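Local coordinates for protein esterase (Alcaligenes sp., PDB 1QLW) that probably hydrolyses carboxylic esters, as a bacterial esterase built on the alpha/beta hydrolase fold, at residues T46-Y51 against S105-A111; P183-V187 against Y211-T215; L243-V248 against L276-K282. All coordinates share one frame; numbering follows the deposited sequence.

In the fold
The three contacts come in series along the chain and run across one alpha/beta hydrolase domain. Contact 1 joins strand 43-57 to the loop after strand 99-103, at the subunit interface; contact 2 joins helix 185-197 to helix 211-218; contact 3 lies where strands 248-252 and 283-287 begin. Centres of contacts 1 and 2 are 14 Å apart and those of contacts 2 and 3 are 19 Å apart, and each of these pairs touches, through Ser105 with Thr186 and through Phe213 with Val248. Contacts 1 and 3, with centres 32 Å apart, do not meet. Helices 185-197 and 211-218 thus lie between the dimer-facing side of the mixed sheet and its parallel far end.

Contact 1: residues T46-Y51 against S105-A111; sequences TVDQMY and SGRGRSA
The backbones of 46-51 and 105-111 come closest at Met50 and Ser105, whose CA atoms are 4.9 Å apart, and again at Val47 and Ala111. Between these points the second segment folds through a type II' turn from Arg107 to Ser110, while strand 43-57 is interrupted within 46-51. Tyr51 N donates an almost straight bond to Ser110 OG (2.9 Å), and that hydroxyl is also bonded to Asp103 O. Ser105 OG donates to Asp48 O at 2.7 Å, approaching from above the carbonyl plane. A water links Gln49 O and Ala111 O and accepts from Gly106 N.

Arg109 and Tyr51 run alongside each other in the same direction. Arg109 CD sits over one ring face in a CH-pi contact, 3.9 Å from the centroid of the Tyr51 ring, and with the chain extended from CG to NE the guanidinium arrives beside the phenol oxygen. Arg109 NH1 gives Tyr51 OH a bent bond of 3.0 Å (134°), with the oxygen at the guanidinium edge and the two planes 80° apart. Glu79 of the second subunit engages both partners of this bond, and Arg109 is also salt-bridged to Asp103 of that subunit. Gln49 is bent at chi2 (-90°), which carries its amide back to Thr46 O; NE2 passes Ala111 CB at 3.6 Å and also bonds Gln170 O of the second subunit.

The whole is a broken strand braced by the turn-bearing loop that leaves the C-terminal end of strand 99-103 in the alpha/beta hydrolase sheet, and its Tyr51-Arg109 pair forms part of the dimer interface.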
# COMPACT_ATOMS: atom_id res chain seq x y z
N THR A 46 -1.02 -1.42 17.27
CA THR A 46 -2.04 -2.29 16.65
C THR A 46 -1.38 -3.05 15.52
O THR A 46 -0.74 -2.45 14.65
CB THR A 46 -3.19 -1.43 16.11
OG1 THR A 46 -3.72 -0.63 17.18
CG2 THR A 46 -4.30 -2.30 15.54
N VAL A 47 -1.57 -4.37 15.51
CA VAL A 47 -1.00 -5.24 14.48
C VAL A 47 -2.07 -6.22 14.00
O VAL A 47 -3.10 -6.39 14.65
CB VAL A 47 0.26 -5.99 14.92
CG1 VAL A 47 1.38 -5.04 15.33
CG2 VAL A 47 -0.10 -6.91 16.06
N ASP A 48 -1.85 -6.81 12.84
CA ASP A 48 -2.72 -7.80 12.19
C ASP A 48 -3.92 -7.22 11.45
O ASP A 48 -4.61 -7.98 10.76
CB ASP A 48 -3.17 -8.90 13.13
CG ASP A 48 -2.08 -9.83 13.63
OD1 ASP A 48 -0.99 -9.87 13.05
OD2 ASP A 48 -2.35 -10.50 14.65
N GLN A 49 -4.14 -5.91 11.52
CA GLN A 49 -5.20 -5.27 10.77
C GLN A 49 -4.93 -5.38 9.26
O GLN A 49 -3.79 -5.47 8.81
CB GLN A 49 -5.30 -3.78 11.17
CG GLN A 49 -4.07 -2.93 10.87
CD GLN A 49 -3.10 -2.89 12.02
OE1 GLN A 49 -2.97 -3.84 12.78
NE2 GLN A 49 -2.41 -1.79 12.26
N MET A 50 -6.00 -5.27 8.49
CA MET A 50 -5.95 -5.44 7.03
C MET A 50 -6.40 -4.16 6.33
O MET A 50 -7.56 -3.72 6.53
CB MET A 50 -6.87 -6.61 6.64
CG MET A 50 -6.98 -6.85 5.14
SD MET A 50 -8.02 -8.28 4.78
CE MET A 50 -9.67 -7.60 5.01
N TYR A 51 -5.54 -3.59 5.51
CA TYR A 51 -5.87 -2.44 4.67
C TYR A 51 -6.83 -2.84 3.56
O TYR A 51 -6.64 -3.87 2.90
CB TYR A 51 -4.59 -1.94 4.01
CG TYR A 51 -4.76 -0.85 2.98
CD1 TYR A 51 -5.08 0.46 3.36
CD2 TYR A 51 -4.61 -1.11 1.63
CE1 TYR A 51 -5.23 1.45 2.41
CE2 TYR A 51 -4.75 -0.11 0.68
CZ TYR A 51 -5.05 1.19 1.08
OH TYR A 51 -5.15 2.16 0.10
N SER A 105 -2.85 -8.94 6.00
CA SER A 105 -2.23 -8.66 7.29
C SER A 105 -0.72 -8.87 7.17
O SER A 105 -0.25 -9.84 6.57
CB SER A 105 -2.81 -9.62 8.33
OG SER A 105 -4.19 -9.42 8.52
N GLY A 106 0.04 -7.94 7.73
CA GLY A 106 1.48 -8.05 7.74
C GLY A 106 2.15 -7.87 6.38
O GLY A 106 3.27 -8.35 6.21
N ARG A 107 1.49 -7.20 5.46
CA ARG A 107 2.01 -6.96 4.12
C ARG A 107 1.60 -5.55 3.70
O ARG A 107 0.52 -5.09 4.02
CB ARG A 107 1.45 -7.98 3.11
CG ARG A 107 2.17 -8.06 1.78
CD ARG A 107 3.41 -8.94 1.78
NE ARG A 107 3.12 -10.29 2.26
CZ ARG A 107 2.45 -11.21 1.57
NH1 ARG A 107 2.15 -10.97 0.30
NH2 ARG A 107 2.08 -12.32 2.17
N GLY A 108 2.43 -4.89 2.88
CA GLY A 108 2.00 -3.63 2.29
C GLY A 108 1.64 -2.62 3.37
O GLY A 108 2.42 -2.37 4.31
N ARG A 109 0.47 -2.02 3.21
CA ARG A 109 -0.00 -1.00 4.15
C ARG A 109 -0.56 -1.53 5.46
O ARG A 109 -0.99 -0.73 6.29
CB ARG A 109 -0.99 -0.11 3.41
CG ARG A 109 -0.33 0.67 2.29
CD ARG A 109 -1.31 1.50 1.50
NE ARG A 109 -0.58 2.40 0.60
CZ ARG A 109 -1.15 3.37 -0.09
NH1 ARG A 109 -2.48 3.46 -0.16
NH2 ARG A 109 -0.40 4.28 -0.69
N SER A 110 -0.56 -2.85 5.64
CA SER A 110 -1.05 -3.53 6.84
C SER A 110 0.10 -3.84 7.79
O SER A 110 1.03 -4.58 7.44
CB SER A 110 -1.73 -4.83 6.42
OG SER A 110 -2.77 -4.59 5.52
N ALA A 111 0.07 -3.26 8.99
CA ALA A 111 1.23 -3.25 9.87
C ALA A 111 1.71 -4.62 10.32
O ALA A 111 0.94 -5.49 10.70
CB ALA A 111 0.89 -2.47 11.14
O HOH W 1 1.13 -8.43 11.50
O HOH W 2 -1.38 -6.40 9.68

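Contact 2: residues P183-V187 against Y211-T215; sequences PNPTV and YPFQT
Val187 sets its CG2 methyl against the root of the Tyr211 side chain, 3.8 Å from Tyr211 CG and approaching the ring obliquely. The same methyl reaches Gln214 OE1 at 3.5 Å. Its other branch, CG1, trans to the backbone N (chi1 169°), is directed to the next turn of the helix and packs on Gln214 CB and Thr215 OG1. Farther along the phenol, Thr186 CB comes within 3.7 Å of Tyr211 CE2, its side chain crossing the tyrosine at about a right angle. Asn184 covers the outer end: its CB lies 3.4 Å from Tyr211 OH, and its amide plane is only 8° from that of the ring. The hydroxyl itself bonds Gln104. With an alanine in place of Tyr211, Val187 CG2, Thr186 and Asn184 would probably lose their shared packing surface, and Gln104 its hydroxyl partner.

Polar links flank this apolar middle. One water accepts from Asn184 N and donates to Gln214 OE1, while Thr215 OG1 lies 3.0 Å from Val187 O and 3.1 Å from Tyr211 O, with a single proton for the two carbonyls.

The first turns of helices 185-197 and 211-218 are thereby joined; Leu190 of the former continues the packing on Tyr211 and Thr215, while Pro212 and Phe213 of the latter rest on strand 223-229.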
# COMPACT_ATOMS: atom_id res chain seq x y z
N PRO A 183 -4.43 -20.41 10.60
CA PRO A 183 -4.65 -19.57 9.44
C PRO A 183 -4.15 -18.16 9.62
O PRO A 183 -4.12 -17.58 10.71
CB PRO A 183 -6.19 -19.56 9.31
CG PRO A 183 -6.59 -20.89 9.87
CD PRO A 183 -5.69 -21.07 11.04
N ASN A 184 -3.70 -17.58 8.51
CA ASN A 184 -3.17 -16.22 8.56
C ASN A 184 -4.25 -15.29 9.06
O ASN A 184 -5.43 -15.49 8.78
CB ASN A 184 -2.75 -15.87 7.12
CG ASN A 184 -2.05 -14.53 7.04
OD1 ASN A 184 -0.80 -14.46 7.21
ND2 ASN A 184 -2.80 -13.50 6.83
N PRO A 185 -3.90 -14.22 9.76
CA PRO A 185 -4.88 -13.25 10.25
C PRO A 185 -5.76 -12.65 9.18
O PRO A 185 -6.90 -12.20 9.46
CB PRO A 185 -4.03 -12.19 10.97
CG PRO A 185 -2.85 -12.97 11.47
CD PRO A 185 -2.56 -13.91 10.32
N THR A 186 -5.32 -12.64 7.92
CA THR A 186 -6.17 -12.18 6.83
C THR A 186 -7.49 -12.95 6.80
O THR A 186 -8.52 -12.40 6.42
CB THR A 186 -5.43 -12.32 5.49
OG1 THR A 186 -4.20 -11.59 5.51
CG2 THR A 186 -6.26 -11.82 4.33
N VAL A 187 -7.46 -14.24 7.10
CA VAL A 187 -8.66 -15.08 7.02
C VAL A 187 -9.78 -14.57 7.89
O VAL A 187 -10.91 -14.39 7.41
CB VAL A 187 -8.26 -16.53 7.38
CG1 VAL A 187 -9.50 -17.40 7.58
CG2 VAL A 187 -7.37 -17.11 6.28
N TYR A 211 -7.25 -19.04 1.51
CA TYR A 211 -7.88 -18.15 2.48
C TYR A 211 -9.39 -18.11 2.44
O TYR A 211 -10.01 -18.25 3.49
CB TYR A 211 -7.33 -16.72 2.44
CG TYR A 211 -5.90 -16.48 2.82
CD1 TYR A 211 -5.00 -17.46 3.22
CD2 TYR A 211 -5.43 -15.16 2.80
CE1 TYR A 211 -3.68 -17.14 3.53
CE2 TYR A 211 -4.14 -14.83 3.13
CZ TYR A 211 -3.25 -15.83 3.49
OH TYR A 211 -1.94 -15.56 3.80
N PRO A 212 -10.02 -17.88 1.29
CA PRO A 212 -11.48 -17.76 1.30
C PRO A 212 -12.19 -18.99 1.81
O PRO A 212 -13.26 -18.90 2.39
CB PRO A 212 -11.85 -17.45 -0.15
CG PRO A 212 -10.62 -17.03 -0.80
CD PRO A 212 -9.45 -17.58 -0.03
N PHE A 213 -11.61 -20.16 1.53
CA PHE A 213 -12.18 -21.41 2.00
C PHE A 213 -12.07 -21.54 3.51
O PHE A 213 -12.97 -22.05 4.17
CB PHE A 213 -11.50 -22.59 1.30
CG PHE A 213 -11.58 -22.53 -0.20
CD1 PHE A 213 -12.76 -22.81 -0.87
CD2 PHE A 213 -10.47 -22.16 -0.94
CE1 PHE A 213 -12.82 -22.76 -2.25
CE2 PHE A 213 -10.52 -22.11 -2.32
CZ PHE A 213 -11.70 -22.41 -2.97
N GLN A 214 -10.92 -21.10 4.07
CA GLN A 214 -10.77 -21.07 5.51
C GLN A 214 -11.72 -20.05 6.12
O GLN A 214 -12.29 -20.28 7.20
CB GLN A 214 -9.31 -20.77 5.87
CG GLN A 214 -8.40 -21.90 5.46
CD GLN A 214 -6.93 -21.62 5.64
OE1 GLN A 214 -6.52 -20.46 5.70
NE2 GLN A 214 -6.11 -22.65 5.71
N THR A 215 -11.93 -18.91 5.48
CA THR A 215 -12.87 -17.91 5.97
C THR A 215 -14.26 -18.53 6.03
O THR A 215 -14.94 -18.42 7.06
CB THR A 215 -12.87 -16.68 5.05
OG1 THR A 215 -11.55 -16.10 5.03
CG2 THR A 215 -13.86 -15.63 5.52
O HOH W 3 -4.08 -19.28 6.26

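Contact 3: residues L243-V248 against L276-K282; sequences LTSIPV and LNAAGGK
Leu276 reaches from the last turn of helix 263-278 into the loop 243-248. Its CB and CG serve as the stem: CG stands trans to the backbone N (chi1 -179°), which carries the two methyls toward the loop, where they part. CD1 lies 3.8 Å from Leu243 O and also touches Leu243 CB and Thr244, whereas CD2 meets Val248 CG2 at 3.8 Å, the two side chains crossing at a slant.

Beyond the leucine the helix closes in a Schellman motif, with Gly281 N bonded to Leu276 O and Gly280 N to Asn277 O. Gly280 takes the positive phi of this ending. Gly281 fits close under Thr244: Gly281 CA makes a CH...O contact of 3.4 Å with Thr244 O, and a CB at this glycine would clash with Leu276 CD1 and sit tight against Thr244 CA. Thr244 CG2 in turn rests on Ala279 O and Ala279 CB, and its hydroxyl bonds Lys241 O.

Val248 N donates to Lys282 O (2.9 Å, 159°), and a water that donates to Ile246 O and accepts from Lys282 N bridges the backbones beside this bond. The Lys282 chain runs beside Pro247, bending at chi3 so that NZ comes to 3.7 Å from Pro247 CG; this amine bonds Asn320.

The Val248 bond stands at the start of the parallel pairing of strands 248-252 and 283-287, continued by Val248 with Gln284. Phe213 of helix 211-218 and Phe272 of helix 263-278 both pack on Leu243 and Val248, while Pro247 is bonded to Ile226 of strand 223-229.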
# COMPACT_ATOMS: atom_id res chain seq x y z
N LEU A 243 -18.98 -25.98 2.60
CA LEU A 243 -18.90 -25.17 1.40
C LEU A 243 -19.95 -25.43 0.34
O LEU A 243 -19.93 -24.83 -0.74
CB LEU A 243 -17.51 -25.42 0.76
CG LEU A 243 -16.32 -25.16 1.70
CD1 LEU A 243 -15.01 -25.52 1.01
CD2 LEU A 243 -16.26 -23.71 2.16
N THR A 244 -20.90 -26.34 0.59
CA THR A 244 -21.80 -26.75 -0.49
C THR A 244 -22.79 -25.69 -0.93
O THR A 244 -23.45 -25.90 -1.96
CB THR A 244 -22.56 -28.05 -0.14
OG1 THR A 244 -23.18 -27.87 1.13
CG2 THR A 244 -21.58 -29.21 -0.09
N SER A 245 -22.97 -24.59 -0.20
CA SER A 245 -23.87 -23.54 -0.64
C SER A 245 -23.11 -22.37 -1.23
O SER A 245 -23.76 -21.38 -1.60
CB SER A 245 -24.76 -23.05 0.52
OG SER A 245 -25.78 -24.01 0.74
N ILE A 246 -21.80 -22.46 -1.37
CA ILE A 246 -21.01 -21.35 -1.93
C ILE A 246 -20.42 -21.79 -3.25
O ILE A 246 -19.55 -22.67 -3.25
CB ILE A 246 -19.88 -20.96 -0.95
CG1 ILE A 246 -20.45 -20.47 0.38
CG2 ILE A 246 -18.99 -19.88 -1.55
CD1 ILE A 246 -19.43 -20.40 1.50
N PRO A 247 -20.83 -21.24 -4.38
CA PRO A 247 -20.24 -21.64 -5.66
C PRO A 247 -18.76 -21.31 -5.67
O PRO A 247 -18.33 -20.27 -5.17
CB PRO A 247 -21.03 -20.86 -6.70
CG PRO A 247 -22.30 -20.45 -6.02
CD PRO A 247 -21.91 -20.26 -4.56
N VAL A 248 -17.99 -22.21 -6.29
CA VAL A 248 -16.54 -22.10 -6.35
C VAL A 248 -16.00 -22.26 -7.76
O VAL A 248 -16.38 -23.18 -8.47
CB VAL A 248 -15.88 -23.19 -5.47
CG1 VAL A 248 -14.37 -23.22 -5.62
CG2 VAL A 248 -16.30 -23.07 -4.01
N LEU A 276 -16.64 -31.62 -4.04
CA LEU A 276 -17.63 -30.58 -3.79
C LEU A 276 -18.89 -30.84 -4.60
O LEU A 276 -20.02 -30.79 -4.08
CB LEU A 276 -17.03 -29.23 -4.13
CG LEU A 276 -17.94 -28.02 -3.90
CD1 LEU A 276 -18.32 -27.87 -2.44
CD2 LEU A 276 -17.23 -26.76 -4.39
N ASN A 277 -18.73 -31.14 -5.90
CA ASN A 277 -19.89 -31.45 -6.73
C ASN A 277 -20.60 -32.71 -6.26
O ASN A 277 -21.84 -32.75 -6.23
CB ASN A 277 -19.49 -31.55 -8.19
CG ASN A 277 -19.14 -30.18 -8.76
OD1 ASN A 277 -19.75 -29.18 -8.39
ND2 ASN A 277 -18.15 -30.16 -9.64
N ALA A 278 -19.83 -33.73 -5.86
CA ALA A 278 -20.46 -34.98 -5.42
C ALA A 278 -21.26 -34.79 -4.15
O ALA A 278 -22.25 -35.51 -3.94
CB ALA A 278 -19.39 -36.05 -5.24
N ALA A 279 -20.90 -33.82 -3.32
CA ALA A 279 -21.57 -33.51 -2.08
C ALA A 279 -22.75 -32.55 -2.25
O ALA A 279 -23.37 -32.17 -1.25
CB ALA A 279 -20.61 -32.89 -1.06
N GLY A 280 -23.06 -32.17 -3.47
CA GLY A 280 -24.19 -31.29 -3.72
C GLY A 280 -23.82 -29.83 -3.87
O GLY A 280 -24.71 -28.99 -3.97
N GLY A 281 -22.52 -29.51 -3.87
CA GLY A 281 -22.07 -28.14 -4.08
C GLY A 281 -21.98 -27.87 -5.59
O GLY A 281 -22.45 -28.64 -6.42
N LYS A 282 -21.36 -26.75 -5.90
CA LYS A 282 -21.22 -26.26 -7.26
C LYS A 282 -19.79 -25.73 -7.41
O LYS A 282 -19.47 -24.64 -6.94
CB LYS A 282 -22.23 -25.18 -7.60
CG LYS A 282 -23.71 -25.43 -7.64
CD LYS A 282 -24.52 -24.14 -7.72
CE LYS A 282 -24.15 -23.27 -8.90
NZ LYS A 282 -24.49 -21.83 -8.71
O HOH W 4 -25.27 -26.29 -4.67
O HOH W 5 -26.22 -27.58 -1.75
O HOH W 6 -20.66 -25.14 -3.61